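Putative ABC transporter subunit, substrate-binding component (Rhodopseudomonas palustris, PDB 4EVQ) probably serves as the solute-binding component of an ABC transporter for aromatic acids, and holds 4-hydroxybenzoate between its two lobes. Local coordinates at residues E41-V44 / Q45-G48; K69-E72 / L73-L77; A219-F222 / I223-A227. One frame throughout, in Å; residues are numbered along the deposited sequence.

The three contacts come in series along the chain, each within a single helix of this two-lobed binding protein. Contacts 1 and 2 belong to the lobe built on the sheet that holds strands 17-23 and 54-62. Contact 1 ends helix 30-46 and contact 2 lies in helix 67-80; these helices pack on opposite faces of that sheet. Their centres are about 27 Å apart. Contact 3 is in helix 217-228 of the other lobe, with its centre about 35 Å from that of contact 1 and 34 Å from that of contact 2. The p-hydroxybenzoate sits between the lobes, so the contacts belong to the scaffold on either side of the binding cleft.

Contact 1 of 3, residues E41-V44 / Q45-G48; sequences ELYV and QSQG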
loop_
_atom_site.group_PDB
_atom_site.type_symbol
_atom_site.label_atom_id
_atom_site.label_comp_id
_atom_site.label_asym_id
_atom_site.label_seq_id
_atom_site.Cartn_x
_atom_site.Cartn_y
_atom_site.Cartn_z
ATOM N N GLU A 41 9.544 -12.523 -3.559
ATOM C CA GLU A 41 10.177 -13.749 -4.025
ATOM C C GLU A 41 10.765 -13.575 -5.421
ATOM O O GLU A 41 11.819 -14.119 -5.736
ATOM C CB GLU A 41 9.171 -14.904 -4.015
ATOM C CG GLU A 41 8.819 -15.296 -2.583
ATOM C CD GLU A 41 7.768 -16.404 -2.472
ATOM O OE1 GLU A 41 6.863 -16.500 -3.319
ATOM O OE2 GLU A 41 7.847 -17.159 -1.478
ATOM N N LEU A 42 10.056 -12.859 -6.285
ATOM C CA LEU A 42 10.581 -12.615 -7.624
ATOM C C LEU A 42 11.869 -11.817 -7.546
ATOM O O LEU A 42 12.833 -12.068 -8.297
ATOM C CB LEU A 42 9.522 -11.883 -8.490
ATOM C CG LEU A 42 9.799 -11.886 -9.994
ATOM C CD1 LEU A 42 9.645 -13.306 -10.594
ATOM C CD2 LEU A 42 8.896 -10.839 -10.698
ATOM N N TYR A 43 11.898 -10.825 -6.682
ATOM C CA TYR A 43 13.160 -10.067 -6.542
ATOM C C TYR A 43 14.285 -10.957 -6.082
ATOM O O TYR A 43 15.385 -10.888 -6.629
ATOM C CB TYR A 43 13.024 -8.893 -5.571
ATOM C CG TYR A 43 14.315 -8.145 -5.507
ATOM C CD1 TYR A 43 14.734 -7.388 -6.572
ATOM C CD2 TYR A 43 15.162 -8.293 -4.425
ATOM C CE1 TYR A 43 15.968 -6.759 -6.566
ATOM C CE2 TYR A 43 16.403 -7.668 -4.403
ATOM C CZ TYR A 43 16.792 -6.889 -5.467
ATOM O OH TYR A 43 18.001 -6.241 -5.465
ATOM N N VAL A 44 14.034 -11.765 -5.062
ATOM C CA VAL A 44 15.098 -12.670 -4.587
ATOM C C VAL A 44 15.546 -13.575 -5.735
ATOM O O VAL A 44 16.742 -13.793 -5.904
ATOM C CB VAL A 44 14.627 -13.482 -3.383
ATOM C CG1 VAL A 44 15.587 -14.621 -3.067
ATOM C CG2 VAL A 44 14.439 -12.549 -2.142
ATOM N N GLN A 45 14.625 -14.106 -6.523
ATOM C CA GLN A 45 14.996 -14.932 -7.672
ATOM C C GLN A 45 15.811 -14.161 -8.684
ATOM O O GLN A 45 16.773 -14.711 -9.241
ATOM C CB GLN A 45 13.732 -15.495 -8.305
ATOM C CG GLN A 45 13.931 -16.340 -9.565
ATOM C CD GLN A 45 12.604 -16.939 -10.055
ATOM O OE1 GLN A 45 11.709 -16.237 -10.557
ATOM N NE2 GLN A 45 12.465 -18.248 -9.887
ATOM N N SER A 46 15.482 -12.890 -8.897
ATOM C CA SER A 46 16.205 -12.077 -9.851
ATOM C C SER A 46 17.664 -11.907 -9.431
ATOM O O SER A 46 18.504 -11.654 -10.277
ATOM C CB SER A 46 15.543 -10.706 -10.046
ATOM O OG SER A 46 15.872 -9.778 -9.009
ATOM N N GLN A 47 17.929 -12.018 -8.128
ATOM C CA GLN A 47 19.298 -11.939 -7.596
ATOM C C GLN A 47 19.898 -13.320 -7.340
ATOM O O GLN A 47 20.819 -13.450 -6.518
ATOM C CB GLN A 47 19.290 -11.125 -6.300
ATOM C CG GLN A 47 18.668 -9.733 -6.442
ATOM C CD GLN A 47 19.421 -8.869 -7.443
ATOM O OE1 GLN A 47 20.623 -8.623 -7.286
ATOM N NE2 GLN A 47 18.724 -8.407 -8.478
ATOM N N GLY A 48 19.379 -14.343 -8.017
ATOM C CA GLY A 48 19.984 -15.673 -7.972
ATOM C C GLY A 48 19.661 -16.405 -6.679
ATOM O O GLY A 48 20.348 -17.345 -6.258
#
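Y43 and Q47 are brought together by two different torsions. The ring of Y43 leaves with CG anti to the backbone N (chi1 -178°), which leans it outward and toward the C-terminal end of the helix. The chain of Q47 folds at chi2 (-61°), which carries its amide over the hydroxyl end of that ring, one layer above it. Q47 CG then sits over one face of the Y43 ring, 3.9 Å from the centroid, a CH-pi contact. The amide plane of Q47 lies only 12° from the ring plane, so the two flat groups are nearly parallel. The same amide donates through Q47 NE2 to S46 OG at 3.2 Å, close to its own plane, and this bond fixes its turn. S46 OG in turn donates to Y43 O at 2.7 Å, in the carbonyl plane and on a lone pair. Y43 O also accepts Q47 N at 3.2 Å, so two donors share this carbonyl. With an alanine at Y43, Q47 CG would probably lose the ring beneath it and D301 its hydroxyl partner. On another side of the helix L42 CD1 meets Q45 OE1 at 3.6 Å. The helix stops here in a Schellman motif: G48, with positive phi, is the C-prime residue, and G48 N bonds to Q45 O at 2.9 Å. Around this end, helix 288-306 faces the ring: Y43 OH bonds to D301 OD2, and W294 meets the Y43 ring edge-to-face. L42 packs on S277, F278 and A281 of helix 269-282. On the sheet side, V44 rests on L51 and F58, while E41 touches F58 and forms a salt bridge with K60 of strand 54-62.

Contact 2 of 3, residues K69-E72 / L73-L77; sequences KATE and LTTKL. With SO4 (sulfate ion), chain C.
T74 and T75 each turn a hydroxyl back onto the carbonyl four residues earlier. T74 OG1 donates to A70 O at 2.8 Å, and T75 OG1 donates to T71 O at 2.9 Å. Both carbonyls also accept the usual helix bond, from T74 N and T75 N. In each pair the hydroxyl and the N-H reach the oxygen from opposite faces of the carbonyl plane. Each hydroxyl donor is tilted 33° from that plane. Each oxygen is thus gripped twice. The torsions explain the match: both OG1 atoms stand beside their own backbone N (chi1 -58° in T74, -62° in T75), which points them back down the helix. Their CG2 methyls are left anti to the N.

L73 makes the apolar part of the contact. L73 CD1 lies 4.0 Å from K69 CB, and L73 runs side by side with E72. The long charged chains lead away from the helix. K69 NZ forms a salt bridge with E64. K76 NZ donates to O4 of a sulfate ion at 2.8 Å and also pairs with E81; the sulfate probably came from the crystallisation liquor.

The next shell sets the buried side. A70 packs on V94 and A97 of helix 92-105, and T74 on M98 of the same helix. L73, T74 and L77 all touch L22 of strand 17-23, while L73 and L77 also reach V61 of strand 54-62. T74 is buried, and its hydroxyl is satisfied within its own helix by A70 O. Helix 67-80 links parallel strands 54-62 and 85-88, with strand 17-23 between them. This is a beta-alpha-beta crossover of the alpha/beta lobe found in leucine-binding protein relatives.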
loop_
_atom_site.group_PDB
_atom_site.type_symbol
_atom_site.label_atom_id
_atom_site.label_comp_id
_atom_site.label_asym_id
_atom_site.label_seq_id
_atom_site.Cartn_x
_atom_site.Cartn_y
_atom_site.Cartn_z
ATOM N N LYS A 69 -4.802 -10.613 17.022
ATOM C CA LYS A 69 -3.723 -11.602 17.001
ATOM C C LYS A 69 -2.356 -11.020 16.744
ATOM O O LYS A 69 -1.361 -11.751 16.754
ATOM C CB LYS A 69 -4.028 -12.669 15.960
ATOM C CG LYS A 69 -5.352 -13.386 16.239
ATOM C CD LYS A 69 -5.518 -14.587 15.355
ATOM C CE LYS A 69 -6.618 -15.507 15.874
ATOM N NZ LYS A 69 -6.804 -16.715 15.029
ATOM N N ALA A 70 -2.290 -9.726 16.434
ATOM C CA ALA A 70 -1.076 -9.126 15.943
ATOM C C ALA A 70 0.064 -9.212 16.936
ATOM O O ALA A 70 1.178 -9.522 16.547
ATOM C CB ALA A 70 -1.324 -7.671 15.545
ATOM N N THR A 71 -0.193 -8.943 18.207
ATOM C CA THR A 71 0.902 -9.000 19.201
ATOM C C THR A 71 1.492 -10.388 19.315
ATOM O O THR A 71 2.703 -10.565 19.311
ATOM C CB THR A 71 0.396 -8.531 20.548
ATOM O OG1 THR A 71 0.103 -7.125 20.423
ATOM C CG2 THR A 71 1.421 -8.738 21.685
ATOM N N GLU A 72 0.632 -11.391 19.393
ATOM C CA GLU A 72 1.121 -12.748 19.601
ATOM C C GLU A 72 1.850 -13.280 18.368
ATOM O O GLU A 72 2.857 -13.970 18.481
ATOM C CB GLU A 72 -0.037 -13.659 20.031
ATOM C CG GLU A 72 -1.044 -13.935 18.934
ATOM C CD GLU A 72 -2.358 -14.556 19.395
ATOM O OE1 GLU A 72 -3.208 -13.835 19.979
ATOM O OE2 GLU A 72 -2.577 -15.759 19.111
ATOM N N LEU A 73 1.384 -12.927 17.177
ATOM C CA LEU A 73 2.048 -13.368 15.946
ATOM C C LEU A 73 3.376 -12.672 15.729
ATOM O O LEU A 73 4.364 -13.311 15.345
ATOM C CB LEU A 73 1.118 -13.228 14.746
ATOM C CG LEU A 73 -0.123 -14.121 14.843
ATOM C CD1 LEU A 73 -1.000 -13.839 13.664
ATOM C CD2 LEU A 73 0.251 -15.616 14.908
ATOM N N THR A 74 3.437 -11.381 16.035
ATOM C CA THR A 74 4.696 -10.652 15.944
ATOM C C THR A 74 5.721 -11.193 16.939
ATOM O O THR A 74 6.878 -11.403 16.594
ATOM C CB THR A 74 4.470 -9.161 16.196
ATOM O OG1 THR A 74 3.535 -8.659 15.243
ATOM C CG2 THR A 74 5.752 -8.378 16.022
ATOM N N THR A 75 5.270 -11.484 18.156
ATOM C CA THR A 75 6.154 -12.077 19.151
ATOM C C THR A 75 6.652 -13.446 18.693
ATOM O O THR A 75 7.854 -13.726 18.854
ATOM C CB THR A 75 5.436 -12.147 20.489
ATOM O OG1 THR A 75 5.125 -10.804 20.902
ATOM C CG2 THR A 75 6.319 -12.808 21.550
ATOM N N LYS A 76 5.772 -14.288 18.136
ATOM C CA LYS A 76 6.211 -15.593 17.575
ATOM C C LYS A 76 7.349 -15.390 16.556
ATOM O O LYS A 76 8.365 -16.077 16.590
ATOM C CB LYS A 76 5.052 -16.364 16.898
ATOM C CG LYS A 76 5.470 -17.569 15.969
ATOM C CD LYS A 76 4.245 -18.204 15.201
ATOM C CE LYS A 76 4.675 -19.337 14.298
ATOM N NZ LYS A 76 5.268 -20.542 15.022
ATOM N N LEU A 77 7.206 -14.430 15.668
ATOM C CA LEU A 77 8.184 -14.240 14.617
ATOM C C LEU A 77 9.510 -13.736 15.171
ATOM O O LEU A 77 10.560 -14.208 14.749
ATOM C CB LEU A 77 7.708 -13.225 13.573
ATOM C CG LEU A 77 6.903 -13.830 12.471
ATOM C CD1 LEU A 77 6.428 -12.722 11.556
ATOM C CD2 LEU A 77 7.696 -14.854 11.692
HETATM S S SO4 C . 6.704 -23.410 12.503
HETATM O O1 SO4 C . 5.934 -24.103 11.449
HETATM O O2 SO4 C . 7.275 -24.274 13.544
HETATM O O3 SO4 C . 7.698 -22.448 12.019
HETATM O O4 SO4 C . 5.649 -22.639 13.134
#

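Contact 3 of 3, residues A219-F222 / I223-A227; sequences ALKF and IKDYA. With SO4 (sulfate ion), chain F.
F222 and Y226 lie one turn apart on helix 217-228, the helix of a beta-alpha-beta unit between strands 209-213 and 235-238. Their side chains run side by side and point the same way, since both have CG anti to the backbone N (chi1 -176° and -172°). The rings meet obliquely, with planes at 44° and centroids 5.7 Å apart. Y226 CD2 lies 3.8 Å from both F222 CZ and F222 CE2. Closer to the backbone, Y226 CB sits over one face of the F222 ring. Both rings are buried against the sheet: F222 touches A212 and Y226 touches V210, both in strand 209-213. F195 meets the F222 ring edge-to-face, and Y226 OH is satisfied by I233 O.

L220 and K224 cross on another side of the helix. K224 is deposited in two conformers, so its contacts, described for one of them, are tentative. In that conformer L220 CD1 rests 3.7 Å from K224 CE, methyl against the aliphatic part of the lysine. K224 NZ donates to O4 of a sulfate at 3.1 Å, an ion likely left from crystallisation. L220 also packs on A248 and A249 of helix 246-249.

K221 and D225 also cross, and theirs is the charged pair of the contact. D225 packs on F195 and L199. The lysine chain runs extended as far as CE and bends only at its last torsion, which turns the amine toward the OD2 side of the carboxylate. That amine also donates to V193 O, which ties the helix to the loop before helix 196-205. Across the salt bridge, K221 NZ gives its hydrogen to the syn lone pair of D225 OD2 at 2.9 Å.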
loop_
_atom_site.group_PDB
_atom_site.type_symbol
_atom_site.label_atom_id
_atom_site.label_comp_id
_atom_site.label_asym_id
_atom_site.label_seq_id
_atom_site.Cartn_x
_atom_site.Cartn_y
_atom_site.Cartn_z
ATOM N N ALA A 219 -13.336 -4.611 -3.168
ATOM C CA ALA A 219 -13.298 -3.538 -4.168
ATOM C C ALA A 219 -13.928 -3.976 -5.479
ATOM O O ALA A 219 -14.663 -3.205 -6.082
ATOM C CB ALA A 219 -11.861 -3.048 -4.412
ATOM N N LEU A 220 -13.663 -5.186 -5.919
ATOM C CA LEU A 220 -14.312 -5.704 -7.126
ATOM C C LEU A 220 -15.826 -5.656 -6.984
ATOM O O LEU A 220 -16.546 -5.195 -7.890
ATOM C CB LEU A 220 -13.817 -7.125 -7.405
ATOM C CG LEU A 220 -14.516 -7.827 -8.580
ATOM C CD1 LEU A 220 -14.366 -7.054 -9.891
ATOM C CD2 LEU A 220 -13.955 -9.241 -8.710
ATOM N N LYS A 221 -16.338 -6.135 -5.874
ATOM C CA LYS A 221 -17.762 -6.144 -5.655
ATOM C C LYS A 221 -18.310 -4.751 -5.597
ATOM O O LYS A 221 -19.372 -4.480 -6.169
ATOM C CB LYS A 221 -18.124 -6.964 -4.424
ATOM C CG LYS A 221 -19.648 -7.182 -4.297
ATOM C CD LYS A 221 -19.916 -8.136 -3.173
ATOM C CE LYS A 221 -21.414 -8.483 -3.124
ATOM N NZ LYS A 221 -22.206 -7.273 -2.822
ATOM N N PHE A 222 -17.619 -3.836 -4.960
ATOM C CA PHE A 222 -18.058 -2.450 -4.880
ATOM C C PHE A 222 -18.166 -1.875 -6.273
ATOM O O PHE A 222 -19.151 -1.202 -6.611
ATOM C CB PHE A 222 -17.127 -1.600 -4.007
ATOM C CG PHE A 222 -17.617 -0.213 -3.857
ATOM C CD1 PHE A 222 -18.588 0.091 -2.927
ATOM C CD2 PHE A 222 -17.143 0.791 -4.667
ATOM C CE1 PHE A 222 -19.120 1.392 -2.827
ATOM C CE2 PHE A 222 -17.661 2.077 -4.571
ATOM C CZ PHE A 222 -18.625 2.376 -3.649
ATOM N N ILE A 223 -17.168 -2.068 -7.099
ATOM C CA ILE A 223 -17.164 -1.530 -8.461
ATOM C C ILE A 223 -18.356 -2.059 -9.239
ATOM O O ILE A 223 -19.046 -1.304 -9.915
ATOM C CB ILE A 223 -15.829 -1.887 -9.166
ATOM C CG1 ILE A 223 -14.691 -1.061 -8.559
ATOM C CG2 ILE A 223 -15.922 -1.722 -10.686
ATOM C CD1 ILE A 223 -13.362 -1.553 -8.973
ATOM N N LYS A 224 -18.591 -3.365 -9.157
ATOM C CA LYS A 224 -19.714 -4.003 -9.854
ATOM C C LYS A 224 -21.027 -3.433 -9.361
ATOM O O LYS A 224 -21.899 -3.031 -10.176
ATOM C CB LYS A 224 -19.649 -5.515 -9.636
ATOM C CG LYS A 224 -18.492 -6.146 -10.406
ATOM C CD LYS A 224 -18.460 -7.678 -10.469
ATOM C CE LYS A 224 -17.471 -8.095 -11.623
ATOM N NZ LYS A 224 -17.300 -9.549 -11.964
ATOM N N ASP A 225 -21.189 -3.348 -8.057
ATOM C CA ASP A 225 -22.446 -2.889 -7.472
ATOM C C ASP A 225 -22.658 -1.413 -7.809
ATOM O O ASP A 225 -23.787 -0.975 -8.113
ATOM C CB ASP A 225 -22.510 -3.098 -5.975
ATOM C CG ASP A 225 -22.573 -4.569 -5.570
ATOM O OD1 ASP A 225 -22.835 -5.418 -6.446
ATOM O OD2 ASP A 225 -22.363 -4.829 -4.358
ATOM N N TYR A 226 -21.616 -0.604 -7.733
ATOM C CA TYR A 226 -21.707 0.829 -8.017
ATOM C C TYR A 226 -22.186 1.054 -9.460
ATOM O O TYR A 226 -23.075 1.867 -9.709
ATOM C CB TYR A 226 -20.343 1.467 -7.765
ATOM C CG TYR A 226 -20.326 2.972 -7.836
ATOM C CD1 TYR A 226 -20.290 3.638 -9.050
ATOM C CD2 TYR A 226 -20.358 3.738 -6.690
ATOM C CE1 TYR A 226 -20.238 5.025 -9.091
ATOM C CE2 TYR A 226 -20.332 5.119 -6.724
ATOM C CZ TYR A 226 -20.280 5.754 -7.949
ATOM O OH TYR A 226 -20.224 7.128 -7.988
ATOM N N ALA A 227 -21.602 0.344 -10.416
ATOM C CA ALA A 227 -21.979 0.478 -11.818
ATOM C C ALA A 227 -23.418 0.031 -11.967
ATOM O O ALA A 227 -24.202 0.675 -12.699
ATOM C CB ALA A 227 -21.079 -0.339 -12.713
HETATM S S SO4 F . -21.619 -9.591 -11.863
HETATM O O1 SO4 F . -22.739 -10.388 -12.360
HETATM O O2 SO4 F . -21.498 -9.672 -10.411
HETATM O O3 SO4 F . -21.831 -8.177 -12.191
HETATM O O4 SO4 F . -20.352 -9.993 -12.487
#